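Local coordinates for protein 2,4-dihydroxyhept-2-ene-1,7-dioic acid aldolase (Kordia algicida OT-1, PDB 6BDE) that binds heme and probably senses nitric oxide as a member of the H-NOX family, despite the aldolase name it carries, at residues A97-N101 with H102-E106; F142-G145 with L146-T150; H73-S76 with V77-S81; K164-D168 with G169-K173. The protein carries 1 engineered substitution. All blocks are in the same frame, centred on the assembly; numbering follows the deposited sequence.

Interaction 1 (A97-N101 with H102-E106). With HEM (protoporphyrin IX containing Fe), chain B.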
# COMPACT_ATOMS: atom_id res chain seq x y z
N ALA A 97 2.57 -11.59 8.53
CA ALA A 97 2.64 -11.54 9.99
C ALA A 97 3.95 -10.95 10.49
O ALA A 97 4.12 -10.82 11.71
CB ALA A 97 2.43 -12.93 10.57
N SER A 98 4.87 -10.61 9.59
CA SER A 98 6.17 -10.06 9.96
C SER A 98 6.34 -8.61 9.53
O SER A 98 7.45 -8.08 9.59
CB SER A 98 7.29 -10.92 9.37
OG SER A 98 7.19 -12.26 9.81
N ILE A 99 5.26 -7.96 9.09
CA ILE A 99 5.35 -6.57 8.66
C ILE A 99 5.71 -5.68 9.85
O ILE A 99 6.59 -4.81 9.75
CB ILE A 99 4.03 -6.12 8.00
CG1 ILE A 99 3.75 -6.96 6.76
CG2 ILE A 99 4.08 -4.64 7.65
CD1 ILE A 99 2.31 -6.89 6.31
N GLU A 100 5.04 -5.89 10.98
CA GLU A 100 5.20 -4.98 12.11
C GLU A 100 6.56 -5.15 12.78
O GLU A 100 7.25 -4.16 13.05
CB GLU A 100 4.07 -5.20 13.12
CG GLU A 100 4.14 -4.30 14.34
CD GLU A 100 3.84 -2.85 14.02
OE1 GLU A 100 3.19 -2.59 12.98
OE2 GLU A 100 4.25 -1.97 14.80
N ASN A 101 6.95 -6.39 13.06
CA ASN A 101 8.13 -6.64 13.89
C ASN A 101 9.40 -6.91 13.08
O ASN A 101 10.45 -7.16 13.68
CB ASN A 101 7.87 -7.81 14.85
CG ASN A 101 7.51 -9.10 14.14
OD1 ASN A 101 7.64 -9.22 12.92
ND2 ASN A 101 7.06 -10.08 14.91
N HIS A 102 9.34 -6.87 11.75
CA HIS A 102 10.56 -7.02 10.97
C HIS A 102 10.60 -6.07 9.78
O HIS A 102 11.51 -5.23 9.68
CB HIS A 102 10.72 -8.45 10.47
CG HIS A 102 11.94 -8.65 9.61
ND1 HIS A 102 11.90 -9.35 8.43
CD2 HIS A 102 13.21 -8.23 9.77
CE1 HIS A 102 13.11 -9.36 7.89
NE2 HIS A 102 13.92 -8.68 8.68
N ILE A 103 9.64 -6.20 8.86
CA ILE A 103 9.71 -5.47 7.59
C ILE A 103 9.73 -3.97 7.84
O ILE A 103 10.66 -3.27 7.43
CB ILE A 103 8.54 -5.87 6.67
CG1 ILE A 103 8.73 -7.30 6.16
CG2 ILE A 103 8.42 -4.90 5.51
CD1 ILE A 103 7.51 -7.87 5.48
N HIS A 104 8.71 -3.45 8.53
CA HIS A 104 8.65 -2.02 8.78
C HIS A 104 9.64 -1.56 9.84
O HIS A 104 9.87 -0.35 9.96
CB HIS A 104 7.22 -1.62 9.16
CG HIS A 104 6.32 -1.43 7.98
ND1 HIS A 104 4.95 -1.28 8.11
CD2 HIS A 104 6.58 -1.38 6.66
CE1 HIS A 104 4.42 -1.14 6.91
NE2 HIS A 104 5.39 -1.19 6.01
N VAL A 105 10.25 -2.49 10.59
CA VAL A 105 11.39 -2.13 11.41
C VAL A 105 12.59 -1.79 10.53
O VAL A 105 13.32 -0.83 10.79
CB VAL A 105 11.71 -3.26 12.41
CG1 VAL A 105 13.04 -3.00 13.11
CG2 VAL A 105 10.59 -3.42 13.42
N GLU A 106 12.80 -2.58 9.48
CA GLU A 106 13.88 -2.29 8.54
C GLU A 106 13.62 -1.00 7.77
O GLU A 106 14.56 -0.26 7.45
CB GLU A 106 14.06 -3.46 7.57
CG GLU A 106 14.58 -4.73 8.22
CD GLU A 106 15.89 -4.51 8.96
OE1 GLU A 106 16.85 -4.00 8.34
OE2 GLU A 106 15.95 -4.83 10.17
CHA HEM B . 3.97 2.90 3.99
CHB HEM B . 8.53 0.27 2.64
CHC HEM B . 5.87 -4.55 2.96
CHD HEM B . 1.23 -1.90 4.06
C1A HEM B . 5.45 2.17 3.55
C2A HEM B . 6.33 3.19 3.11
C3A HEM B . 7.45 2.54 2.78
C4A HEM B . 7.16 1.18 3.05
CMA HEM B . 8.75 3.13 2.25
CAA HEM B . 6.07 4.69 3.04
CBA HEM B . 6.47 5.30 4.39
CGA HEM B . 6.38 6.82 4.37
O1A HEM B . 6.86 7.49 5.32
O2A HEM B . 5.82 7.41 3.41
C1B HEM B . 7.96 -1.28 2.62
C2B HEM B . 8.84 -2.39 2.00
C3B HEM B . 8.10 -3.60 2.11
C4B HEM B . 6.82 -3.19 2.79
CMB HEM B . 10.23 -2.21 1.39
CAB HEM B . 8.49 -5.00 1.67
CBB HEM B . 9.60 -5.56 2.12
C1C HEM B . 4.33 -3.86 3.27
C2C HEM B . 3.31 -4.82 3.07
C3C HEM B . 2.17 -4.16 3.35
C4C HEM B . 2.59 -2.86 3.70
CMC HEM B . 3.47 -6.28 2.65
CAC HEM B . 0.75 -4.70 3.31
CBC HEM B . 0.13 -5.01 4.43
C1D HEM B . 1.88 -0.35 4.04
C2D HEM B . 0.75 0.65 4.01
C3D HEM B . 1.40 1.92 3.99
C4D HEM B . 2.92 1.63 4.01
CMD HEM B . -0.75 0.39 4.02
CAD HEM B . 0.72 3.29 3.96
CBD HEM B . 1.05 4.09 5.22
CGD HEM B . -0.09 3.93 6.22
O1D HEM B . -0.96 3.04 6.03
O2D HEM B . -0.15 4.68 7.22
NA HEM B . 5.87 0.84 3.48
NB HEM B . 6.58 -1.76 3.10
NC HEM B . 3.95 -2.56 3.61
ND HEM B . 3.29 0.13 3.97
FE HEM B . 5.02 -0.90 4.06
O HOH W 1 3.41 -1.84 10.42
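Two torsions set I99 and H104 against each other: I99 swings CG2 to the side opposite its amide nitrogen (chi1 -61° for CG1), and H104 turns CG away from its carbonyl carbon (chi1 -82°). The two side chains run alongside each other in the same direction, and the I99 methyl CG2 lies 3.7 Å from the centroid of the H104 imidazole. At 20° off the ring normal this is a CH-pi contact over one face, displaced toward the rim. NE2 of H104 binds the heme iron at 2.0 Å, as the axial ligand. At the far edge of the ring, ND1 donates to a water in the ring plane at 2.8 Å, and that water in turn donates to E100 OE1, which also receives the backbone N-H of F119. Iron at one nitrogen and water at the other would be expected to restrain rotation of the imidazole. This is the proximal histidine of the H-NOX fold, carried midway along helix 99-110. The first turn is wound wide: I103 N bonds to S98 O, and H104 N to I99 O at 2.8 Å. Both bonds span five residues, which marks a pi-type turn, and both are nearly straight and in the carbonyl plane; H102 N adds a weak bond to S98 O. I99 CG1 meets I103 CD1 at 4.1 Å. Both isoleucines also reach the cofactor, I103 with CG2 on the porphyrin at C4B and I99 with CD1 at 3.4 Å from the heme vinyl carbon CBC. V105 CG2 rests 3.4 Å from the carbonyl oxygen of E100.

Interaction 2 (F142-G145 with L146-T150). With HEM (protoporphyrin IX containing Fe), chain B.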
# COMPACT_ATOMS: atom_id res chain seq x y z
N PHE A 142 -4.15 0.43 -0.04
CA PHE A 142 -2.75 0.38 -0.43
C PHE A 142 -2.09 -0.87 0.14
O PHE A 142 -1.35 -1.57 -0.56
CB PHE A 142 -2.02 1.64 0.04
CG PHE A 142 -0.57 1.68 -0.34
CD1 PHE A 142 -0.18 1.97 -1.63
CD2 PHE A 142 0.42 1.44 0.61
CE1 PHE A 142 1.16 2.01 -1.98
CE2 PHE A 142 1.76 1.48 0.27
CZ PHE A 142 2.13 1.77 -1.03
N GLY A 143 -2.36 -1.17 1.42
CA GLY A 143 -1.86 -2.41 1.99
C GLY A 143 -2.51 -3.64 1.40
O GLY A 143 -1.85 -4.68 1.27
N LEU A 144 -3.79 -3.55 1.03
CA LEU A 144 -4.45 -4.68 0.39
C LEU A 144 -3.79 -5.03 -0.94
O LEU A 144 -3.61 -6.21 -1.26
CB LEU A 144 -5.94 -4.37 0.19
CG LEU A 144 -6.76 -5.39 -0.61
CD1 LEU A 144 -6.71 -6.77 0.04
CD2 LEU A 144 -8.20 -4.92 -0.75
N GLY A 145 -3.42 -4.01 -1.72
CA GLY A 145 -2.73 -4.28 -2.97
C GLY A 145 -1.37 -4.91 -2.76
O GLY A 145 -0.95 -5.77 -3.54
N LEU A 146 -0.66 -4.49 -1.71
CA LEU A 146 0.61 -5.13 -1.38
C LEU A 146 0.40 -6.56 -0.92
O LEU A 146 1.22 -7.44 -1.21
CB LEU A 146 1.34 -4.31 -0.31
CG LEU A 146 1.93 -2.97 -0.76
CD1 LEU A 146 2.25 -2.09 0.44
CD2 LEU A 146 3.17 -3.19 -1.61
N MET A 147 -0.69 -6.82 -0.19
CA MET A 147 -0.99 -8.18 0.23
C MET A 147 -1.34 -9.06 -0.96
O MET A 147 -0.93 -10.23 -1.02
CB MET A 147 -2.14 -8.18 1.24
CG MET A 147 -1.79 -7.59 2.60
SD MET A 147 -3.22 -7.68 3.70
CE MET A 147 -2.61 -6.86 5.16
N ASN A 148 -2.11 -8.53 -1.91
CA ASN A 148 -2.45 -9.28 -3.12
C ASN A 148 -1.19 -9.76 -3.84
O ASN A 148 -1.09 -10.93 -4.23
CB ASN A 148 -3.30 -8.43 -4.06
CG ASN A 148 -4.73 -8.27 -3.58
OD1 ASN A 148 -5.17 -8.95 -2.65
ND2 ASN A 148 -5.46 -7.36 -4.22
N LYS A 149 -0.22 -8.87 -4.02
CA LYS A 149 1.00 -9.22 -4.73
C LYS A 149 1.96 -10.04 -3.88
O LYS A 149 2.83 -10.72 -4.44
CB LYS A 149 1.70 -7.95 -5.22
CG LYS A 149 0.98 -7.26 -6.36
CD LYS A 149 0.91 -8.16 -7.58
CE LYS A 149 0.12 -7.52 -8.71
NZ LYS A 149 0.14 -8.35 -9.95
N THR A 150 1.82 -10.00 -2.55
CA THR A 150 2.61 -10.89 -1.70
C THR A 150 2.23 -12.34 -1.97
O THR A 150 3.11 -13.21 -2.10
CB THR A 150 2.39 -10.54 -0.23
OG1 THR A 150 2.87 -9.21 0.02
CG2 THR A 150 3.12 -11.52 0.67
CHA HEM B . 3.97 2.90 3.99
CHB HEM B . 8.53 0.27 2.64
CHC HEM B . 5.87 -4.55 2.96
CHD HEM B . 1.23 -1.90 4.06
C1A HEM B . 5.45 2.17 3.55
C2A HEM B . 6.33 3.19 3.11
C3A HEM B . 7.45 2.54 2.78
C4A HEM B . 7.16 1.18 3.05
CMA HEM B . 8.75 3.13 2.25
CAA HEM B . 6.07 4.69 3.04
CBA HEM B . 6.47 5.30 4.39
CGA HEM B . 6.38 6.82 4.37
O1A HEM B . 6.86 7.49 5.32
O2A HEM B . 5.82 7.41 3.41
C1B HEM B . 7.96 -1.28 2.62
C2B HEM B . 8.84 -2.39 2.00
C3B HEM B . 8.10 -3.60 2.11
C4B HEM B . 6.82 -3.19 2.79
CMB HEM B . 10.23 -2.21 1.39
CAB HEM B . 8.49 -5.00 1.67
CBB HEM B . 9.60 -5.56 2.12
C1C HEM B . 4.33 -3.86 3.27
C2C HEM B . 3.31 -4.82 3.07
C3C HEM B . 2.17 -4.16 3.35
C4C HEM B . 2.59 -2.86 3.70
CMC HEM B . 3.47 -6.28 2.65
CAC HEM B . 0.75 -4.70 3.31
CBC HEM B . 0.13 -5.01 4.43
C1D HEM B . 1.88 -0.35 4.04
C2D HEM B . 0.75 0.65 4.01
C3D HEM B . 1.40 1.92 3.99
C4D HEM B . 2.92 1.63 4.01
CMD HEM B . -0.75 0.39 4.02
CAD HEM B . 0.72 3.29 3.96
CBD HEM B . 1.05 4.09 5.22
CGD HEM B . -0.09 3.93 6.22
O1D HEM B . -0.96 3.04 6.03
O2D HEM B . -0.15 4.68 7.22
NA HEM B . 5.87 0.84 3.48
NB HEM B . 6.58 -1.76 3.10
NC HEM B . 3.95 -2.56 3.61
ND HEM B . 3.29 0.13 3.97
FE HEM B . 5.02 -0.90 4.06
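F142 to T150 follow regular alpha-helical geometry, the N-H groups of L146, M147, N148 and K149 bonding to the carbonyls of F142, G143, L144 and G145 four residues earlier. This is part of helix 140-153 of the H-NOX fold, which flanks the heme on the face away from H104. F142 CE2 packs 3.6 Å from L146 CD1 as the two side chains pass at a slant. With CG anti to the backbone N (chi1 -179°), the F142 ring presents its edge to the porphyrin, CD2 lying 3.5 Å from heme C2D. The same L146 methyl, CD1, rests on the macrocycle 3.4 Å from C4C. Shortening F142 to alanine is likely to open a gap between L146 CD1, the distal face of pyrrole D and the ring of Y70. G143 sits where a CB would crowd the heme methyl CMD, so the helix can come close: G143 O is 3.3 Å from heme CAC. The extended M147 chain carries CE to 3.4 Å from the vinyl carbon CBC. One turn on, L146 O is gripped from opposite faces of its carbonyl plane, by T150 N and by T150 OG1, the latter at 2.7 Å.

Interaction 3 (H73-S76 with V77-S81). With HEM (protoporphyrin IX containing Fe), chain B.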
# COMPACT_ATOMS: atom_id res chain seq x y z
N HIS A 73 1.17 -1.98 -7.62
CA HIS A 73 2.32 -1.50 -8.37
C HIS A 73 3.53 -1.29 -7.46
O HIS A 73 4.67 -1.54 -7.87
CB HIS A 73 1.98 -0.20 -9.10
CG HIS A 73 3.17 0.54 -9.61
ND1 HIS A 73 3.91 0.10 -10.70
CD2 HIS A 73 3.77 1.68 -9.19
CE1 HIS A 73 4.90 0.94 -10.92
NE2 HIS A 73 4.84 1.91 -10.02
N PHE A 74 3.30 -0.85 -6.22
CA PHE A 74 4.41 -0.58 -5.32
C PHE A 74 5.13 -1.85 -4.89
O PHE A 74 6.30 -1.78 -4.48
CB PHE A 74 3.93 0.18 -4.08
CG PHE A 74 5.04 0.82 -3.30
CD1 PHE A 74 5.67 1.96 -3.77
CD2 PHE A 74 5.47 0.27 -2.10
CE1 PHE A 74 6.69 2.55 -3.05
CE2 PHE A 74 6.49 0.85 -1.38
CZ PHE A 74 7.11 1.99 -1.86
N PHE A 75 4.48 -3.01 -4.98
CA PHE A 75 5.17 -4.26 -4.66
C PHE A 75 6.31 -4.52 -5.64
O PHE A 75 7.36 -5.04 -5.25
CB PHE A 75 4.18 -5.43 -4.67
CG PHE A 75 4.75 -6.70 -4.11
CD1 PHE A 75 4.61 -7.01 -2.77
CD2 PHE A 75 5.42 -7.60 -4.93
CE1 PHE A 75 5.14 -8.18 -2.25
CE2 PHE A 75 5.94 -8.77 -4.42
CZ PHE A 75 5.80 -9.06 -3.08
N SER A 76 6.12 -4.15 -6.91
CA SER A 76 7.19 -4.29 -7.88
C SER A 76 8.36 -3.36 -7.56
O SER A 76 9.51 -3.70 -7.83
CB SER A 76 6.67 -4.02 -9.29
OG SER A 76 6.36 -2.64 -9.46
N VAL A 77 8.07 -2.18 -6.99
CA VAL A 77 9.14 -1.31 -6.51
C VAL A 77 9.90 -1.99 -5.38
O VAL A 77 11.13 -1.87 -5.27
CB VAL A 77 8.57 0.05 -6.07
CG1 VAL A 77 9.69 0.99 -5.66
CG2 VAL A 77 7.73 0.66 -7.18
N ILE A 78 9.18 -2.71 -4.51
CA ILE A 78 9.83 -3.47 -3.45
C ILE A 78 10.64 -4.62 -4.04
O ILE A 78 11.75 -4.92 -3.58
CB ILE A 78 8.78 -3.97 -2.45
CG1 ILE A 78 8.24 -2.81 -1.62
CG2 ILE A 78 9.36 -5.07 -1.58
CD1 ILE A 78 6.86 -3.06 -1.04
N GLU A 79 10.09 -5.29 -5.06
CA GLU A 79 10.78 -6.42 -5.67
C GLU A 79 12.13 -6.01 -6.23
O GLU A 79 13.12 -6.74 -6.09
CB GLU A 79 9.91 -7.03 -6.77
CG GLU A 79 9.06 -8.21 -6.35
CD GLU A 79 8.15 -8.69 -7.46
OE1 GLU A 79 7.56 -7.84 -8.16
OE2 GLU A 79 8.03 -9.92 -7.64
N ASP A 80 12.20 -4.85 -6.87
CA ASP A 80 13.41 -4.43 -7.57
C ASP A 80 14.38 -3.65 -6.70
O ASP A 80 15.53 -3.46 -7.09
CB ASP A 80 13.04 -3.59 -8.80
CG ASP A 80 11.96 -4.24 -9.64
OD1 ASP A 80 11.80 -5.48 -9.57
OD2 ASP A 80 11.26 -3.51 -10.38
N SER A 81 13.95 -3.18 -5.53
CA SER A 81 14.81 -2.38 -4.67
C SER A 81 15.28 -3.12 -3.43
O SER A 81 16.39 -2.85 -2.94
CB SER A 81 14.08 -1.10 -4.24
OG SER A 81 13.96 -0.21 -5.33
CHA HEM B . 3.97 2.90 3.99
CHB HEM B . 8.53 0.27 2.64
CHC HEM B . 5.87 -4.55 2.96
CHD HEM B . 1.23 -1.90 4.06
C1A HEM B . 5.45 2.17 3.55
C2A HEM B . 6.33 3.19 3.11
C3A HEM B . 7.45 2.54 2.78
C4A HEM B . 7.16 1.18 3.05
CMA HEM B . 8.75 3.13 2.25
CAA HEM B . 6.07 4.69 3.04
CBA HEM B . 6.47 5.30 4.39
CGA HEM B . 6.38 6.82 4.37
O1A HEM B . 6.86 7.49 5.32
O2A HEM B . 5.82 7.41 3.41
C1B HEM B . 7.96 -1.28 2.62
C2B HEM B . 8.84 -2.39 2.00
C3B HEM B . 8.10 -3.60 2.11
C4B HEM B . 6.82 -3.19 2.79
CMB HEM B . 10.23 -2.21 1.39
CAB HEM B . 8.49 -5.00 1.67
CBB HEM B . 9.60 -5.56 2.12
C1C HEM B . 4.33 -3.86 3.27
C2C HEM B . 3.31 -4.82 3.07
C3C HEM B . 2.17 -4.16 3.35
C4C HEM B . 2.59 -2.86 3.70
CMC HEM B . 3.47 -6.28 2.65
CAC HEM B . 0.75 -4.70 3.31
CBC HEM B . 0.13 -5.01 4.43
C1D HEM B . 1.88 -0.35 4.04
C2D HEM B . 0.75 0.65 4.01
C3D HEM B . 1.40 1.92 3.99
C4D HEM B . 2.92 1.63 4.01
CMD HEM B . -0.75 0.39 4.02
CAD HEM B . 0.72 3.29 3.96
CBD HEM B . 1.05 4.09 5.22
CGD HEM B . -0.09 3.93 6.22
O1D HEM B . -0.96 3.04 6.03
O2D HEM B . -0.15 4.68 7.22
NA HEM B . 5.87 0.84 3.48
NB HEM B . 6.58 -1.76 3.10
NC HEM B . 3.95 -2.56 3.61
ND HEM B . 3.29 0.13 3.97
FE HEM B . 5.02 -0.90 4.06
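F74 and I78, one turn apart on helix 63-81, form the tight half of this contact; I78 belongs to the heme pocket of the H-NOX fold, and F74 packs beside it. Their side chains cross nearly at right angles, F74 CD2 standing 3.8 Å from I78 CD1. With CG1 beside the backbone N (chi1 -72°), I78 brings both branches to the cofactor: CG2 meets the heme vinyl carbon CAB at 3.4 Å, and CD1 the pyrrole carbon C3B at 3.4 Å. V77 CB lies over one face of the F74 ring, 4.1 Å above its plane and displaced toward the rim. F75 CE2 meets the aliphatic CG of E79 at 3.7 Å, while the ring also packs against K149 of helix 140-153. The solvent side, with S76 and D80, is looser. There D80 is exposed and meets the S76 carbonyl through a backbone bond, D80 N to S76 O at 3.1 Å. H73 NE2 makes a weak hydrogen bond with E8 OE1 of helix 3-17. S76 has its hydroxyl placed between backbone N and carbonyl carbon (chi1 70°), which lets OG donate to H73 O in that carbonyl's plane, at 2.6 Å.

Interaction 4 (K164-D168 with G169-K173)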
# COMPACT_ATOMS: atom_id res chain seq x y z
N LYS A 164 -14.09 -2.39 8.41
CA LYS A 164 -13.76 -1.07 8.95
C LYS A 164 -14.30 -0.97 10.37
O LYS A 164 -15.52 -0.86 10.57
CB LYS A 164 -14.33 0.03 8.07
CG LYS A 164 -13.74 0.07 6.66
CD LYS A 164 -14.25 1.28 5.89
CE LYS A 164 -13.87 1.20 4.43
NZ LYS A 164 -14.60 2.21 3.61
N ILE A 165 -13.41 -1.01 11.36
CA ILE A 165 -13.83 -0.81 12.74
C ILE A 165 -14.20 0.65 12.98
O ILE A 165 -15.22 0.95 13.61
CB ILE A 165 -12.74 -1.29 13.71
CG1 ILE A 165 -12.24 -2.68 13.31
CG2 ILE A 165 -13.27 -1.31 15.14
CD1 ILE A 165 -13.33 -3.72 13.21
N LYS A 166 -13.39 1.57 12.47
CA LYS A 166 -13.74 2.97 12.39
C LYS A 166 -14.15 3.29 10.96
O LYS A 166 -13.51 2.85 10.00
CB LYS A 166 -12.57 3.87 12.82
CG LYS A 166 -12.11 3.64 14.25
CD LYS A 166 -10.77 4.29 14.53
CE LYS A 166 -10.90 5.79 14.73
NZ LYS A 166 -9.58 6.47 14.70
N GLU A 167 -15.25 4.04 10.81
CA GLU A 167 -15.84 4.24 9.49
C GLU A 167 -14.90 4.97 8.54
O GLU A 167 -14.99 4.78 7.32
CB GLU A 167 -17.17 4.99 9.62
CG GLU A 167 -18.07 4.88 8.40
CD GLU A 167 -18.43 3.44 8.08
OE1 GLU A 167 -18.68 2.66 9.02
OE2 GLU A 167 -18.47 3.10 6.88
N ASP A 168 -14.00 5.80 9.07
CA ASP A 168 -13.08 6.55 8.22
C ASP A 168 -11.89 5.72 7.74
O ASP A 168 -10.98 6.28 7.12
CB ASP A 168 -12.59 7.80 8.97
CG ASP A 168 -11.90 7.48 10.28
OD1 ASP A 168 -11.65 6.29 10.57
OD2 ASP A 168 -11.61 8.43 11.04
N GLY A 169 -11.87 4.42 8.02
CA GLY A 169 -10.81 3.56 7.54
C GLY A 169 -9.51 3.64 8.30
O GLY A 169 -8.50 3.10 7.82
N THR A 170 -9.49 4.29 9.46
CA THR A 170 -8.27 4.40 10.25
C THR A 170 -8.05 3.20 11.16
O THR A 170 -6.98 3.10 11.77
CB THR A 170 -8.28 5.68 11.09
OG1 THR A 170 -9.44 5.71 11.92
CG2 THR A 170 -8.28 6.90 10.18
N GLU A 171 -9.02 2.30 11.28
CA GLU A 171 -8.85 1.03 11.97
C GLU A 171 -9.61 -0.02 11.17
O GLU A 171 -10.84 0.03 11.09
CB GLU A 171 -9.34 1.09 13.41
CG GLU A 171 -9.09 -0.20 14.19
CD GLU A 171 -9.68 -0.17 15.58
OE1 GLU A 171 -10.10 0.91 16.03
OE2 GLU A 171 -9.72 -1.24 16.23
N VAL A 172 -8.88 -0.97 10.58
CA VAL A 172 -9.46 -1.96 9.68
C VAL A 172 -8.96 -3.34 10.08
O VAL A 172 -7.75 -3.55 10.24
CB VAL A 172 -9.09 -1.66 8.21
CG1 VAL A 172 -9.73 -2.68 7.28
CG2 VAL A 172 -9.51 -0.25 7.82
N LYS A 173 -9.89 -4.28 10.22
CA LYS A 173 -9.55 -5.67 10.49
C LYS A 173 -9.38 -6.41 9.16
O LYS A 173 -10.31 -6.46 8.35
CB LYS A 173 -10.62 -6.34 11.34
CG LYS A 173 -10.31 -7.78 11.71
CD LYS A 173 -11.54 -8.51 12.22
CE LYS A 173 -11.25 -9.27 13.51
NZ LYS A 173 -12.45 -10.00 14.01
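The carboxylate of D168 takes T170 on one face, both donors converging on the single oxygen OD1. T170 OG1 donates to it at 2.7 Å from the syn side, 30° out of the carboxylate plane. The T170 backbone N comes from the same face but from higher above the plane, at 3.1 Å. The hydroxyl is also an acceptor, for K166 NZ at 2.9 Å, and the bend in the K166 chain at chi3 (78°) turns the ammonium back to it. A valine at T170 lacks the hydroxyl, and K166 NZ would probably lose its acceptor and be freer to swing, D168 OD1 being left with T170 N alone of the two donors. The carboxylate of E171 is lined by aliphatic groups: OE2 lies 3.7 Å from I165 CG2, and OE1 faces the CG and CD methylenes of K166. K166 CD also packs across E171 CB at 3.7 Å. The backbone is bulged here: E171 O accepts from two consecutive N-H groups, I165 N at 2.8 Å and K166 N at 3.3 Å, the pattern of a classic beta bulge. K164 and V172 then form a non-hydrogen-bonded antiparallel pair. G169, at positive phi (78°), ends a type I turn closed by its N-H to K166 O, and D168 OD1 with T170 N makes an Asx turn. Together they form the bulged end of the beta-hairpin joining strands 158-164 and 171-178.

How the interactions relate
From the N terminus the order is interaction 3, interaction 1, interaction 2, interaction 4; they run in series, and none nests in or crosses another. The first three are short stretches of helices 63-81, 99-110 and 140-153 that gather round one heme, so the cofactor links stretches distant in sequence. Interactions 2 and 3 share one side of it and touch directly, L146 CD2 lying 3.7 Å from I78 CD1 and T150 OG1 3.4 Å from F75 CE1. Interaction 1 holds the iron from the other side. Interaction 4 closes the hairpin between strands 158-164 and 171-178, on the other side of the chain's centre from interaction 3, the centres of the two contacts about 26 Å apart.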